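UDP-N-acetylglucosamine 4-epimerase (PDB 3M2P) probably interconverts UDP-N-acetylglucosamine and its C4 epimer UDP-N-acetylgalactosamine, and belongs to the NAD(P)-dependent epimerase/dehydratase family. Local coordinates at residues Y106-S111 with N157-H162. Numbering follows the deposited sequence.
Sequences YASTIS and NLRFAH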
# COMPACT_ATOMS: atom_id res chain seq x y z
N TYR A 106 0.76 15.44 -2.32
CA TYR A 106 1.54 14.23 -2.63
C TYR A 106 1.12 13.66 -3.96
O TYR A 106 -0.07 13.62 -4.26
CB TYR A 106 1.34 13.15 -1.56
CG TYR A 106 2.07 11.87 -1.89
CD1 TYR A 106 3.46 11.83 -1.91
CD2 TYR A 106 1.38 10.71 -2.19
CE1 TYR A 106 4.14 10.68 -2.21
CE2 TYR A 106 2.05 9.55 -2.50
CZ TYR A 106 3.44 9.54 -2.50
OH TYR A 106 4.13 8.39 -2.81
N ALA A 107 2.07 13.19 -4.75
CA ALA A 107 1.71 12.56 -6.02
C ALA A 107 1.54 11.06 -5.85
O ALA A 107 2.53 10.33 -5.72
CB ALA A 107 2.73 12.86 -7.09
N SER A 108 0.29 10.61 -5.84
CA SER A 108 -0.01 9.18 -5.85
C SER A 108 -0.38 8.73 -7.28
O SER A 108 -0.08 9.43 -8.25
CB SER A 108 -1.11 8.84 -4.86
OG SER A 108 -1.13 7.46 -4.58
N THR A 109 -1.01 7.56 -7.41
CA THR A 109 -1.25 7.01 -8.74
C THR A 109 -2.45 6.10 -8.90
O THR A 109 -2.88 5.43 -7.96
CB THR A 109 -0.04 6.22 -9.26
OG1 THR A 109 -0.34 5.70 -10.56
CG2 THR A 109 0.28 5.06 -8.33
N ILE A 110 -2.94 6.05 -10.13
CA ILE A 110 -4.01 5.16 -10.56
C ILE A 110 -3.61 3.70 -10.34
O ILE A 110 -4.46 2.80 -10.28
CB ILE A 110 -4.37 5.42 -12.05
CG1 ILE A 110 -5.58 4.61 -12.50
CG2 ILE A 110 -3.17 5.17 -12.97
CD1 ILE A 110 -6.05 4.99 -13.88
N SER A 111 -2.31 3.48 -10.19
CA SER A 111 -1.76 2.16 -9.94
C SER A 111 -2.03 1.67 -8.52
O SER A 111 -1.43 0.68 -8.07
CB SER A 111 -0.26 2.14 -10.23
OG SER A 111 -0.00 2.47 -11.58
N ASN A 157 -3.45 13.79 -1.08
CA ASN A 157 -2.96 12.76 -1.99
C ASN A 157 -3.68 12.78 -3.33
O ASN A 157 -4.91 12.66 -3.40
CB ASN A 157 -3.14 11.39 -1.36
CG ASN A 157 -2.34 11.22 -0.10
OD1 ASN A 157 -2.81 10.65 0.88
ND2 ASN A 157 -1.11 11.70 -0.12
N LEU A 158 -2.92 12.92 -4.41
CA LEU A 158 -3.48 12.99 -5.75
C LEU A 158 -3.18 11.73 -6.55
O LEU A 158 -2.06 11.54 -7.01
CB LEU A 158 -2.89 14.18 -6.50
CG LEU A 158 -3.07 15.57 -5.90
CD1 LEU A 158 -2.48 16.63 -6.81
CD2 LEU A 158 -4.54 15.82 -5.67
N ARG A 159 -4.16 10.86 -6.72
CA ARG A 159 -3.97 9.68 -7.56
C ARG A 159 -4.05 10.00 -9.06
O ARG A 159 -5.11 9.87 -9.67
CB ARG A 159 -4.95 8.57 -7.18
CG ARG A 159 -4.73 8.05 -5.79
CD ARG A 159 -5.79 7.07 -5.37
NE ARG A 159 -5.44 6.44 -4.10
CZ ARG A 159 -6.31 5.85 -3.29
NH1 ARG A 159 -7.60 5.81 -3.62
NH2 ARG A 159 -5.90 5.29 -2.16
N PHE A 160 -2.92 10.43 -9.64
CA PHE A 160 -2.83 10.76 -11.06
C PHE A 160 -3.12 9.57 -11.98
O PHE A 160 -2.72 8.45 -11.70
CB PHE A 160 -1.44 11.29 -11.41
CG PHE A 160 -1.12 12.60 -10.77
CD1 PHE A 160 -1.88 13.73 -11.05
CD2 PHE A 160 -0.07 12.72 -9.89
CE1 PHE A 160 -1.61 14.92 -10.46
CE2 PHE A 160 0.22 13.91 -9.30
CZ PHE A 160 -0.56 15.02 -9.58
N ALA A 161 -3.82 9.84 -13.08
CA ALA A 161 -3.99 8.86 -14.14
C ALA A 161 -2.66 8.80 -14.89
O ALA A 161 -1.69 9.42 -14.47
CB ALA A 161 -5.13 9.26 -15.08
N HIS A 162 -2.60 8.05 -15.97
CA HIS A 162 -1.33 7.86 -16.66
C HIS A 162 -0.84 9.16 -17.28
O HIS A 162 -1.49 9.74 -18.13
CB HIS A 162 -1.44 6.74 -17.70
CG HIS A 162 -1.94 5.46 -17.11
ND1 HIS A 162 -1.16 4.67 -16.30
CD2 HIS A 162 -3.15 4.85 -17.19
CE1 HIS A 162 -1.86 3.61 -15.91
NE2 HIS A 162 -3.07 3.70 -16.43
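Ala107 sets its CB against the edge of the Phe160 ring, in the ring plane, 3.5 Å from CE2. The ring lies back over its own strand: CG stands beside the backbone N (chi1 -66°), and Leu158 O sits above one ring face, offset toward the rim. On the other face of the sheet the amide of Asn157 is turned nearly upright to the Tyr106 ring, their planes 84° apart, with ND2 3.2 Å from Tyr106 CB. Ser108 CB packs alongside Arg159 CG at 3.8 Å; beyond it the extended arginine carries its guanidinium to Glu141 of helix 132-150, whose OE2 forms a salt bridge with NE and is also hydrogen-bonded to Ser108 OG. Strands 103-109 and 154-164 are parallel neighbours in the central sheet of the Rossmann-type domain, and the chain between them includes helix 132-150. Leu158 N donates to Tyr106 O (2.9 Å), Ser108 N to Leu158 O and Ile110 N to Phe160 O; Phe160 N reaches Ser108 O only weakly. Just past the last bridged pair, Ile110 CG2 rests over one face of the His162 imidazole, 3.8 Å from its centroid, while His162 NE2 hydrogen-bonds Ser263. Back at Phe160, the side chain comes within about 4 Å of that of Leu14, which binds UDP in this protein, though none is bound to this chain.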